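Local coordinates for protein dermonecrotic toxin (Pasteurella multocida, PDB 2EBF) that acts as a mitogenic dermonecrotic toxin that induces bone resorption, its C-terminal region combining a membrane localization domain with a thiol protease-like catalytic triad, at residues L79-N84 and Q92-E97; L98-D103 and A310-F315; L104-Q109 and E120-L125; S320-L325 and S463-P468. All coordinates share one frame; numbering follows the deposited sequence.

Interaction 1 (L79-N84 and Q92-E97); sequences LQRIHN and QGLMHE
An antiparallel helical hairpin in the membrane localization domain is closed here by Arg-81 and Ile-82 on one arm and Leu-94 and Met-95 on the other. The axes of the two short segments approach to 9.1 Å and run at 162° to each other, as expected of two consecutive helices joined by a short connection. Ile-82 fills the interface with both branches: its CG1 lies 3.6 Å from Leu-94 CB as the two side chains slide past each other in opposite senses, while its CG2 sits 3.8 Å from Met-95 CG, there meeting the methionine roughly at a right angle. Met-95 also reaches Leu-125 of helix 115-129, which extends this buried seam to a third helix. Toward the solvent-exposed Arg-81 the contact becomes more polar. A bend at chi3 (69°) turns Arg-81, which crosses the Leu-94 side chain at about a right angle, and Leu-94 CD2 lies over one face of the guanidinium, toward its rim, 3.7 Å from Arg-81 NH1. Glu-97, salt-bridged to Lys-78, approaches Arg-81 through a water: the water donates to Glu-97 OE1 at 3.0 Å and accepts a weak, 3.4 Å bond from Arg-81 NH1.

Interaction 2 (L98-D103 and A310-F315); sequences LMELID and ATRNFF. With GLC (alpha-D-glucopyranose), chain C; GLC (alpha-D-glucopyranose), chain B.
The backbones at Glu-100 and Arg-312 stay well apart, this nearest pair of CA atoms being separated by 13.0 Å, with Arg-312 in the opening turn of its helix just after the N-cap position at Thr-311. Two long side chains coming from opposite directions span the gap. Glu-100 is fully extended, its CG trans to the backbone N (chi1 180°), whereas Arg-312 starts in the same way and then bends at chi2 and chi3, presenting the edge of its guanidinium to the carboxylate. The planes of the two groups are 31° apart. The result is a two-pronged salt bridge: Arg-312 NH1 makes a weak hydrogen bond of 3.4 Å to Glu-100 OE1, while Arg-312 NH2 and Glu-100 OE2 are modelled 2.4 Å apart, too short for the exact value to be trusted. A different glucose lies beside each segment. O6 of the chain B glucose lies 3.0 Å from Arg-312 NE, and O6 of the chain C glucose 3.4 Å from Asp-103 OD2. Glu-100 OE1 also accepts from Gly-148 N, and Phe-188 forms a cation-pi contact with Arg-312. An ion pair thus joins the membrane localization domain to the C2 domain; with the carboxylate buried and the arginine also lining a glycan pocket, the opposite charges probably stabilise each other's ionised forms.

Interaction 3 (L104-Q109 and E120-L125); sequences LYEESQ and ELRTQL
Glu-106 and Arg-122 both start with CG trans to the backbone N, which sends each side chain out from its helix; the glutamate then runs on straight, while a bend at chi3 (54°) turns the arginine tip so that the two meet roughly at a right angle. The guanidinium grips the carboxylate end-on with two nitrogens, one to each oxygen. Arg-122 NH1 donates to Glu-106 OE1 at 2.9 Å, in a nearly straight bond, with the oxygen in the guanidinium plane. Arg-122 NH2 donates to Glu-106 OE2 at 3.1 Å, slightly tilted from that plane. The fork is far from coplanar: the two flat groups are turned 55° apart, and both oxygens are met from above the carboxylate plane, OE1 the more steeply. Each partner is shared. Arg-122 NH1 is also bound by Asp-103 OD1, its strongest partner, and Glu-106 OE2 by Arg-119 NE, so acids and bases alternate along this partly exposed surface of the membrane localization domain. The salt bridge ties the C-terminal end of helix 88-108 to the middle of helix 115-129; elsewhere between the same two helices, Leu-121 and Leu-125 pack on Leu-98, and the Tyr-105 ring meets Phe-118 edge-to-face.

Interaction 4 (S320-L325 and S463-P468); sequences SDRLSL and SDNSVP
Arg-322 has the largest share of the surface buried here, about half, with Asp-464 at the edge of its guanidinium and Asn-465 over one face. Bends at both chi2 and chi3 fold the arginine chain so that its flat end turns into the loop. Arg-322 NH1 forms a salt bridge with Asp-464 OD2 at 2.8 Å, on the syn side but 32° out of the carboxylate plane; the hydrogen bond is noticeably bent, with an N-H...O angle of 132°. The other oxygen, Asp-464 OD1, lies unusually close to Arg-322 CD, 2.9 Å, and is also hydrogen-bonded by Tyr-478 OH. Asn-465 contributes its flat amide, stacked almost parallel to the guanidinium (planes 5° apart), with Asn-465 CG centred over it, 3.8 Å above the plane. These two residues are the central pair of a type II beta turn from Ser-463 to Ser-466, within which Ser-466 OG donates to Ser-463 O at a very short 2.5 Å. Asp-181 adds a second salt bridge at Arg-322 NH2, giving the buried cation two acidic partners. In the C2 domain, the arrangement joins helix 312-333 to the loop that follows strand 456-461, an outermost strand of the mixed sheet, with helix 473-490 packing alongside through Tyr-478 and helix 267-273 holding Asn-465 N through Glu-268.

Interactions 1, 2 and 3 use successive stretches along helix 88-108, and their centres lie about 14 Å from one another. Apolar packing joins them, as where Ile-82 CD1 meets Leu-98 CD1 at 3.7 Å, and a salt bridge from Asp-103 OD1 to Arg-122 NH1 (2.8 Å) couples interaction 2 to interaction 3. Charged side chains at this junction lie beside bound glucose. Interaction 2 connects helix 88-108 to helix 312-333, where interaction 4 follows farther along, its centre about 19 Å away, with nearest atoms about 5 Å apart. Together they trace a path from the membrane localization domain into the C2 domain; none includes a residue of the phosphonate pocket around Cys-626.

Interaction 1 (L79-N84 and Q92-E97)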
# COMPACT_ATOMS: atom_id res chain seq x y z
N LEU A 79 4.80 -9.08 -27.20
CA LEU A 79 4.62 -10.52 -27.11
C LEU A 79 5.99 -11.20 -26.95
O LEU A 79 6.14 -12.13 -26.14
CB LEU A 79 3.92 -11.07 -28.35
CG LEU A 79 2.83 -12.14 -28.21
CD1 LEU A 79 2.75 -12.99 -29.47
CD2 LEU A 79 2.92 -12.99 -26.94
N GLN A 80 6.98 -10.74 -27.70
CA GLN A 80 8.32 -11.29 -27.60
C GLN A 80 8.91 -11.09 -26.21
O GLN A 80 9.48 -12.02 -25.64
CB GLN A 80 9.25 -10.74 -28.67
CG GLN A 80 10.60 -11.46 -28.70
CD GLN A 80 10.47 -12.96 -28.92
OE1 GLN A 80 10.67 -13.76 -28.00
NE2 GLN A 80 10.11 -13.35 -30.14
N ARG A 81 8.76 -9.88 -25.66
CA ARG A 81 9.24 -9.57 -24.31
C ARG A 81 8.61 -10.49 -23.26
O ARG A 81 9.28 -10.90 -22.32
CB ARG A 81 8.99 -8.11 -23.93
CG ARG A 81 9.96 -7.11 -24.57
CD ARG A 81 9.90 -5.74 -23.87
NE ARG A 81 10.45 -5.78 -22.50
CZ ARG A 81 10.21 -4.89 -21.54
NH1 ARG A 81 9.43 -3.83 -21.75
NH2 ARG A 81 10.77 -5.06 -20.35
N ILE A 82 7.32 -10.80 -23.43
CA ILE A 82 6.61 -11.70 -22.51
C ILE A 82 7.26 -13.08 -22.50
O ILE A 82 7.58 -13.62 -21.43
CB ILE A 82 5.11 -11.79 -22.87
CG1 ILE A 82 4.41 -10.49 -22.47
CG2 ILE A 82 4.42 -12.99 -22.19
CD1 ILE A 82 3.20 -10.20 -23.29
N HIS A 83 7.50 -13.61 -23.69
CA HIS A 83 8.11 -14.93 -23.85
C HIS A 83 9.57 -14.99 -23.40
O HIS A 83 10.06 -16.06 -23.02
CB HIS A 83 7.94 -15.45 -25.29
CG HIS A 83 6.55 -15.94 -25.59
ND1 HIS A 83 6.12 -17.20 -25.24
CD2 HIS A 83 5.50 -15.33 -26.19
CE1 HIS A 83 4.86 -17.35 -25.61
NE2 HIS A 83 4.46 -16.24 -26.20
N ASN A 84 10.25 -13.85 -23.43
CA ASN A 84 11.63 -13.74 -22.95
C ASN A 84 11.76 -13.45 -21.46
O ASN A 84 12.86 -13.49 -20.92
CB ASN A 84 12.41 -12.69 -23.75
CG ASN A 84 12.62 -13.07 -25.20
OD1 ASN A 84 12.43 -14.23 -25.59
ND2 ASN A 84 13.02 -12.10 -26.01
N GLN A 92 3.88 -11.07 -15.80
CA GLN A 92 2.44 -10.78 -15.71
C GLN A 92 2.17 -9.29 -15.98
O GLN A 92 1.14 -8.95 -16.56
CB GLN A 92 1.78 -11.29 -14.42
CG GLN A 92 2.23 -10.65 -13.09
CD GLN A 92 1.27 -9.58 -12.55
OE1 GLN A 92 1.24 -9.30 -11.34
NE2 GLN A 92 0.52 -8.95 -13.44
N GLY A 93 3.10 -8.43 -15.58
CA GLY A 93 2.99 -6.99 -15.87
C GLY A 93 2.94 -6.71 -17.36
O GLY A 93 2.10 -5.96 -17.83
N LEU A 94 3.88 -7.31 -18.10
CA LEU A 94 3.91 -7.22 -19.56
C LEU A 94 2.66 -7.78 -20.23
O LEU A 94 2.18 -7.23 -21.23
CB LEU A 94 5.15 -7.94 -20.09
CG LEU A 94 6.48 -7.26 -19.78
CD1 LEU A 94 7.64 -8.24 -19.96
CD2 LEU A 94 6.69 -5.99 -20.63
N MET A 95 2.16 -8.89 -19.70
CA MET A 95 0.91 -9.49 -20.20
C MET A 95 -0.27 -8.54 -20.09
O MET A 95 -1.02 -8.37 -21.04
CB MET A 95 0.64 -10.81 -19.50
CG MET A 95 1.58 -11.89 -19.98
SD MET A 95 1.71 -13.29 -18.88
CE MET A 95 0.19 -14.18 -19.28
N HIS A 96 -0.41 -7.89 -18.94
CA HIS A 96 -1.46 -6.88 -18.77
C HIS A 96 -1.27 -5.70 -19.76
O HIS A 96 -2.24 -5.22 -20.32
CB HIS A 96 -1.52 -6.36 -17.33
CG HIS A 96 -2.18 -7.30 -16.36
ND1 HIS A 96 -1.47 -7.95 -15.37
CD2 HIS A 96 -3.48 -7.65 -16.19
CE1 HIS A 96 -2.31 -8.68 -14.64
NE2 HIS A 96 -3.53 -8.52 -15.12
N GLU A 97 -0.02 -5.27 -19.96
CA GLU A 97 0.29 -4.23 -20.94
C GLU A 97 -0.14 -4.63 -22.35
O GLU A 97 -0.73 -3.81 -23.08
CB GLU A 97 1.79 -3.88 -20.90
CG GLU A 97 2.24 -3.16 -19.62
CD GLU A 97 3.76 -2.97 -19.52
OE1 GLU A 97 4.48 -3.37 -20.44
OE2 GLU A 97 4.23 -2.42 -18.50
O HOH W 1 7.22 -2.88 -19.33

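Interaction 2 (L98-D103 and A310-F315)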
# COMPACT_ATOMS: atom_id res chain seq x y z
N LEU A 98 0.13 -5.88 -22.73
CA LEU A 98 -0.28 -6.39 -24.04
C LEU A 98 -1.80 -6.39 -24.19
O LEU A 98 -2.33 -6.05 -25.25
CB LEU A 98 0.22 -7.82 -24.27
CG LEU A 98 0.68 -8.21 -25.69
CD1 LEU A 98 0.68 -9.71 -25.93
CD2 LEU A 98 0.02 -7.45 -26.86
N MET A 99 -2.49 -6.78 -23.12
CA MET A 99 -3.95 -6.72 -23.12
C MET A 99 -4.41 -5.30 -23.46
O MET A 99 -5.26 -5.13 -24.32
CB MET A 99 -4.52 -7.15 -21.77
CG MET A 99 -4.39 -8.64 -21.43
SD MET A 99 -5.15 -8.88 -19.81
CE MET A 99 -4.61 -10.53 -19.44
N GLU A 100 -3.83 -4.29 -22.80
CA GLU A 100 -4.19 -2.90 -23.10
C GLU A 100 -3.92 -2.52 -24.57
O GLU A 100 -4.78 -1.92 -25.22
CB GLU A 100 -3.56 -1.87 -22.15
CG GLU A 100 -3.97 -0.42 -22.52
CD GLU A 100 -3.45 0.67 -21.59
OE1 GLU A 100 -3.06 0.38 -20.44
OE2 GLU A 100 -3.45 1.84 -22.02
N LEU A 101 -2.75 -2.90 -25.10
CA LEU A 101 -2.44 -2.64 -26.51
C LEU A 101 -3.52 -3.18 -27.44
O LEU A 101 -3.90 -2.52 -28.41
CB LEU A 101 -1.07 -3.22 -26.90
CG LEU A 101 0.16 -2.68 -26.17
CD1 LEU A 101 1.42 -3.20 -26.83
CD2 LEU A 101 0.15 -1.16 -26.16
N ILE A 102 -3.98 -4.38 -27.15
CA ILE A 102 -5.03 -4.99 -27.90
C ILE A 102 -6.36 -4.28 -27.75
O ILE A 102 -7.02 -4.03 -28.70
CB ILE A 102 -5.13 -6.48 -27.60
CG1 ILE A 102 -3.84 -7.17 -28.00
CG2 ILE A 102 -6.27 -7.07 -28.26
CD1 ILE A 102 -3.75 -8.54 -27.52
N ASP A 103 -6.73 -3.94 -26.52
CA ASP A 103 -7.89 -3.08 -26.25
C ASP A 103 -7.89 -1.82 -27.11
O ASP A 103 -8.90 -1.49 -27.75
CB ASP A 103 -7.92 -2.67 -24.77
CG ASP A 103 -8.27 -3.81 -23.83
OD1 ASP A 103 -8.79 -4.86 -24.28
OD2 ASP A 103 -8.02 -3.64 -22.62
N ALA A 310 -1.99 14.40 -18.17
CA ALA A 310 -0.78 13.71 -17.73
C ALA A 310 -0.06 13.06 -18.91
O ALA A 310 -0.70 12.59 -19.85
CB ALA A 310 -1.11 12.67 -16.65
N THR A 311 1.27 13.05 -18.86
CA THR A 311 2.02 12.17 -19.74
C THR A 311 1.69 10.75 -19.30
O THR A 311 1.41 10.53 -18.12
CB THR A 311 3.54 12.38 -19.62
OG1 THR A 311 4.21 11.53 -20.56
CG2 THR A 311 4.02 12.06 -18.25
N ARG A 312 1.72 9.79 -20.22
CA ARG A 312 1.43 8.41 -19.85
C ARG A 312 2.39 7.92 -18.78
O ARG A 312 2.02 7.15 -17.90
CB ARG A 312 1.45 7.47 -21.06
CG ARG A 312 1.28 5.98 -20.69
CD ARG A 312 0.08 5.74 -19.76
NE ARG A 312 -1.09 5.39 -20.54
CZ ARG A 312 -1.75 4.23 -20.48
NH1 ARG A 312 -1.41 3.27 -19.64
NH2 ARG A 312 -2.79 4.07 -21.28
N ASN A 313 3.62 8.41 -18.84
CA ASN A 313 4.64 8.04 -17.88
C ASN A 313 4.34 8.50 -16.46
O ASN A 313 4.50 7.73 -15.50
CB ASN A 313 5.98 8.60 -18.32
CG ASN A 313 7.01 7.53 -18.53
OD1 ASN A 313 7.89 7.32 -17.68
ND2 ASN A 313 6.90 6.81 -19.65
N PHE A 314 3.92 9.76 -16.32
CA PHE A 314 3.55 10.32 -15.03
C PHE A 314 2.28 9.64 -14.52
O PHE A 314 2.17 9.32 -13.34
CB PHE A 314 3.33 11.84 -15.15
CG PHE A 314 2.87 12.49 -13.88
CD1 PHE A 314 3.74 12.64 -12.80
CD2 PHE A 314 1.58 12.97 -13.76
CE1 PHE A 314 3.31 13.25 -11.62
CE2 PHE A 314 1.14 13.58 -12.57
CZ PHE A 314 2.01 13.72 -11.51
N PHE A 315 1.34 9.43 -15.44
CA PHE A 315 0.10 8.72 -15.13
C PHE A 315 0.39 7.34 -14.52
O PHE A 315 -0.07 7.04 -13.43
CB PHE A 315 -0.76 8.60 -16.40
CG PHE A 315 -2.12 8.00 -16.17
CD1 PHE A 315 -3.22 8.82 -15.87
CD2 PHE A 315 -2.32 6.63 -16.27
CE1 PHE A 315 -4.50 8.26 -15.66
CE2 PHE A 315 -3.60 6.06 -16.06
CZ PHE A 315 -4.67 6.89 -15.76
C1 GLC C . -13.23 -4.44 -19.94
C2 GLC C . -14.12 -3.25 -19.61
C3 GLC C . -14.90 -2.84 -20.86
C4 GLC C . -13.96 -2.54 -22.03
C5 GLC C . -12.98 -3.70 -22.25
C6 GLC C . -11.88 -3.31 -23.23
O1 GLC C . -14.07 -5.54 -20.29
O2 GLC C . -15.01 -3.59 -18.54
O3 GLC C . -15.73 -1.70 -20.63
O4 GLC C . -14.73 -2.29 -23.22
O5 GLC C . -12.35 -4.10 -21.03
O6 GLC C . -11.13 -2.23 -22.66
C1 GLC B . -3.68 8.44 -25.65
C2 GLC B . -2.59 8.79 -26.67
C3 GLC B . -2.17 7.53 -27.45
C4 GLC B . -1.77 6.40 -26.49
C5 GLC B . -2.85 6.15 -25.42
C6 GLC B . -2.37 5.17 -24.33
O1 GLC B . -4.88 8.08 -26.35
O2 GLC B . -3.02 9.82 -27.57
O3 GLC B . -1.07 7.85 -28.30
O4 GLC B . -1.49 5.22 -27.24
O5 GLC B . -3.26 7.37 -24.79
O6 GLC B . -1.32 5.74 -23.53

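Interaction 3 (L104-Q109 and E120-L125)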
# COMPACT_ATOMS: atom_id res chain seq x y z
N LEU A 104 -6.76 -1.11 -27.12
CA LEU A 104 -6.62 0.15 -27.82
C LEU A 104 -6.71 -0.04 -29.34
O LEU A 104 -7.34 0.76 -30.03
CB LEU A 104 -5.29 0.82 -27.46
CG LEU A 104 -5.14 1.38 -26.04
CD1 LEU A 104 -3.70 1.81 -25.79
CD2 LEU A 104 -6.10 2.55 -25.79
N TYR A 105 -6.07 -1.10 -29.84
CA TYR A 105 -6.11 -1.43 -31.26
C TYR A 105 -7.53 -1.74 -31.71
O TYR A 105 -7.97 -1.24 -32.75
CB TYR A 105 -5.19 -2.62 -31.55
CG TYR A 105 -5.09 -2.97 -33.02
CD1 TYR A 105 -4.05 -2.48 -33.80
CD2 TYR A 105 -6.04 -3.81 -33.62
CE1 TYR A 105 -3.94 -2.82 -35.14
CE2 TYR A 105 -5.94 -4.15 -34.96
CZ TYR A 105 -4.89 -3.65 -35.71
OH TYR A 105 -4.80 -3.98 -37.04
N GLU A 106 -8.22 -2.56 -30.93
CA GLU A 106 -9.62 -2.93 -31.18
C GLU A 106 -10.51 -1.69 -31.23
O GLU A 106 -11.41 -1.59 -32.07
CB GLU A 106 -10.10 -3.89 -30.09
CG GLU A 106 -11.51 -4.40 -30.24
CD GLU A 106 -11.92 -5.29 -29.08
OE1 GLU A 106 -11.76 -4.87 -27.90
OE2 GLU A 106 -12.41 -6.40 -29.34
N GLU A 107 -10.24 -0.74 -30.34
CA GLU A 107 -10.97 0.52 -30.27
C GLU A 107 -10.65 1.41 -31.48
O GLU A 107 -11.54 2.00 -32.09
CB GLU A 107 -10.63 1.22 -28.95
CG GLU A 107 -11.43 2.47 -28.63
CD GLU A 107 -10.98 3.15 -27.34
OE1 GLU A 107 -9.77 3.14 -27.02
OE2 GLU A 107 -11.86 3.71 -26.64
N SER A 108 -9.37 1.48 -31.85
CA SER A 108 -8.94 2.36 -32.94
C SER A 108 -9.15 1.77 -34.35
O SER A 108 -9.30 2.53 -35.32
CB SER A 108 -7.49 2.82 -32.73
OG SER A 108 -6.56 1.82 -33.12
N GLN A 109 -9.15 0.44 -34.47
CA GLN A 109 -9.36 -0.23 -35.76
C GLN A 109 -10.40 -1.34 -35.69
O GLN A 109 -10.06 -2.52 -35.81
CB GLN A 109 -8.04 -0.81 -36.30
CG GLN A 109 -6.91 0.19 -36.46
CD GLN A 109 -5.82 -0.32 -37.38
OE1 GLN A 109 -6.10 -0.92 -38.42
NE2 GLN A 109 -4.57 -0.08 -37.00
N GLU A 120 -8.13 -13.57 -29.86
CA GLU A 120 -7.74 -14.89 -29.39
C GLU A 120 -6.53 -14.78 -28.46
O GLU A 120 -6.51 -15.38 -27.39
CB GLU A 120 -7.46 -15.84 -30.55
CG GLU A 120 -6.66 -17.11 -30.14
CD GLU A 120 -7.41 -18.03 -29.17
OE1 GLU A 120 -6.77 -18.97 -28.60
OE2 GLU A 120 -8.63 -17.83 -29.00
N LEU A 121 -5.55 -13.99 -28.88
CA LEU A 121 -4.36 -13.75 -28.06
C LEU A 121 -4.73 -13.11 -26.72
O LEU A 121 -4.19 -13.49 -25.68
CB LEU A 121 -3.37 -12.86 -28.82
CG LEU A 121 -2.09 -12.44 -28.09
CD1 LEU A 121 -1.28 -13.64 -27.57
CD2 LEU A 121 -1.24 -11.57 -29.00
N ARG A 122 -5.62 -12.13 -26.74
CA ARG A 122 -6.06 -11.47 -25.50
C ARG A 122 -6.71 -12.48 -24.55
O ARG A 122 -6.45 -12.46 -23.35
CB ARG A 122 -7.02 -10.32 -25.81
CG ARG A 122 -7.39 -9.50 -24.57
CD ARG A 122 -8.22 -8.27 -24.92
NE ARG A 122 -9.40 -8.60 -25.72
CZ ARG A 122 -10.12 -7.71 -26.40
NH1 ARG A 122 -9.80 -6.43 -26.37
NH2 ARG A 122 -11.17 -8.11 -27.10
N THR A 123 -7.55 -13.36 -25.08
CA THR A 123 -8.19 -14.40 -24.26
C THR A 123 -7.13 -15.34 -23.67
O THR A 123 -7.22 -15.75 -22.51
CB THR A 123 -9.25 -15.16 -25.07
OG1 THR A 123 -10.23 -14.24 -25.53
CG2 THR A 123 -9.95 -16.21 -24.21
N GLN A 124 -6.10 -15.67 -24.46
CA GLN A 124 -4.99 -16.51 -23.97
C GLN A 124 -4.29 -15.89 -22.77
O GLN A 124 -3.92 -16.60 -21.82
CB GLN A 124 -3.94 -16.77 -25.06
CG GLN A 124 -4.44 -17.65 -26.20
CD GLN A 124 -3.48 -17.71 -27.38
OE1 GLN A 124 -3.74 -18.42 -28.36
NE2 GLN A 124 -2.37 -16.96 -27.30
N LEU A 125 -4.06 -14.59 -22.84
CA LEU A 125 -3.39 -13.87 -21.77
C LEU A 125 -4.28 -13.86 -20.54
O LEU A 125 -3.81 -14.06 -19.43
CB LEU A 125 -3.07 -12.43 -22.19
CG LEU A 125 -2.10 -12.26 -23.37
CD1 LEU A 125 -2.25 -10.85 -23.95
CD2 LEU A 125 -0.67 -12.52 -22.93

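Interaction 4 (S320-L325 and S463-P468)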
# COMPACT_ATOMS: atom_id res chain seq x y z
N SER A 320 0.83 3.44 -9.73
CA SER A 320 1.55 2.45 -8.95
C SER A 320 2.05 2.98 -7.60
O SER A 320 2.05 2.25 -6.61
CB SER A 320 2.69 1.83 -9.76
OG SER A 320 3.64 2.80 -10.11
N ASP A 321 2.45 4.25 -7.55
CA ASP A 321 2.79 4.88 -6.27
C ASP A 321 1.60 4.95 -5.32
O ASP A 321 1.74 4.67 -4.13
CB ASP A 321 3.36 6.29 -6.47
CG ASP A 321 4.78 6.27 -7.02
OD1 ASP A 321 5.34 5.17 -7.17
OD2 ASP A 321 5.34 7.35 -7.29
N ARG A 322 0.43 5.33 -5.84
CA ARG A 322 -0.77 5.46 -5.01
C ARG A 322 -1.18 4.10 -4.44
O ARG A 322 -1.55 4.00 -3.27
CB ARG A 322 -1.93 6.07 -5.78
CG ARG A 322 -1.65 7.45 -6.34
CD ARG A 322 -2.43 8.54 -5.68
NE ARG A 322 -3.68 8.81 -6.36
CZ ARG A 322 -4.03 9.96 -6.96
NH1 ARG A 322 -3.22 11.01 -7.00
NH2 ARG A 322 -5.22 10.03 -7.53
N LEU A 323 -1.12 3.06 -5.25
CA LEU A 323 -1.48 1.73 -4.75
C LEU A 323 -0.51 1.25 -3.67
O LEU A 323 -0.92 0.70 -2.66
CB LEU A 323 -1.58 0.72 -5.89
CG LEU A 323 -2.80 0.95 -6.77
CD1 LEU A 323 -2.57 0.32 -8.11
CD2 LEU A 323 -4.07 0.40 -6.07
N SER A 324 0.78 1.47 -3.90
CA SER A 324 1.79 1.11 -2.91
C SER A 324 1.64 1.91 -1.63
O SER A 324 1.84 1.37 -0.55
CB SER A 324 3.21 1.34 -3.46
OG SER A 324 3.43 0.53 -4.61
N LEU A 325 1.32 3.19 -1.73
CA LEU A 325 1.17 4.01 -0.52
C LEU A 325 -0.07 3.63 0.28
O LEU A 325 -0.02 3.56 1.50
CB LEU A 325 1.17 5.51 -0.84
CG LEU A 325 2.51 6.07 -1.35
CD1 LEU A 325 2.35 7.52 -1.80
CD2 LEU A 325 3.61 5.95 -0.30
N SER A 463 1.24 16.47 -0.79
CA SER A 463 0.36 17.08 -1.79
C SER A 463 -0.45 16.13 -2.68
O SER A 463 -1.53 16.49 -3.16
CB SER A 463 1.12 18.10 -2.66
OG SER A 463 1.91 17.45 -3.64
N ASP A 464 0.04 14.92 -2.91
CA ASP A 464 -0.64 14.04 -3.86
C ASP A 464 -2.03 13.67 -3.34
O ASP A 464 -2.17 13.25 -2.19
CB ASP A 464 0.20 12.79 -4.15
CG ASP A 464 -0.46 11.88 -5.16
OD1 ASP A 464 -0.54 10.66 -4.89
OD2 ASP A 464 -0.91 12.36 -6.23
N ASN A 465 -3.05 13.84 -4.19
CA ASN A 465 -4.43 13.44 -3.87
C ASN A 465 -5.09 14.35 -2.81
O ASN A 465 -6.04 13.95 -2.13
CB ASN A 465 -4.49 11.96 -3.45
CG ASN A 465 -5.79 11.27 -3.86
OD1 ASN A 465 -6.05 10.11 -3.48
ND2 ASN A 465 -6.61 11.95 -4.65
N SER A 466 -4.57 15.57 -2.69
CA SER A 466 -4.98 16.50 -1.62
C SER A 466 -6.08 17.50 -1.99
O SER A 466 -6.54 18.26 -1.12
CB SER A 466 -3.77 17.25 -1.08
OG SER A 466 -3.20 18.07 -2.08
N VAL A 467 -6.50 17.50 -3.25
CA VAL A 467 -7.52 18.45 -3.74
C VAL A 467 -8.92 17.87 -3.56
O VAL A 467 -9.17 16.72 -3.90
CB VAL A 467 -7.25 18.84 -5.22
CG1 VAL A 467 -8.39 19.69 -5.81
CG2 VAL A 467 -5.94 19.60 -5.32
N PRO A 468 -9.85 18.67 -2.99
CA PRO A 468 -11.25 18.23 -2.86
C PRO A 468 -11.91 17.96 -4.24
O PRO A 468 -11.37 18.38 -5.26
CB PRO A 468 -11.92 19.40 -2.12
CG PRO A 468 -11.02 20.56 -2.35
CD PRO A 468 -9.64 20.01 -2.42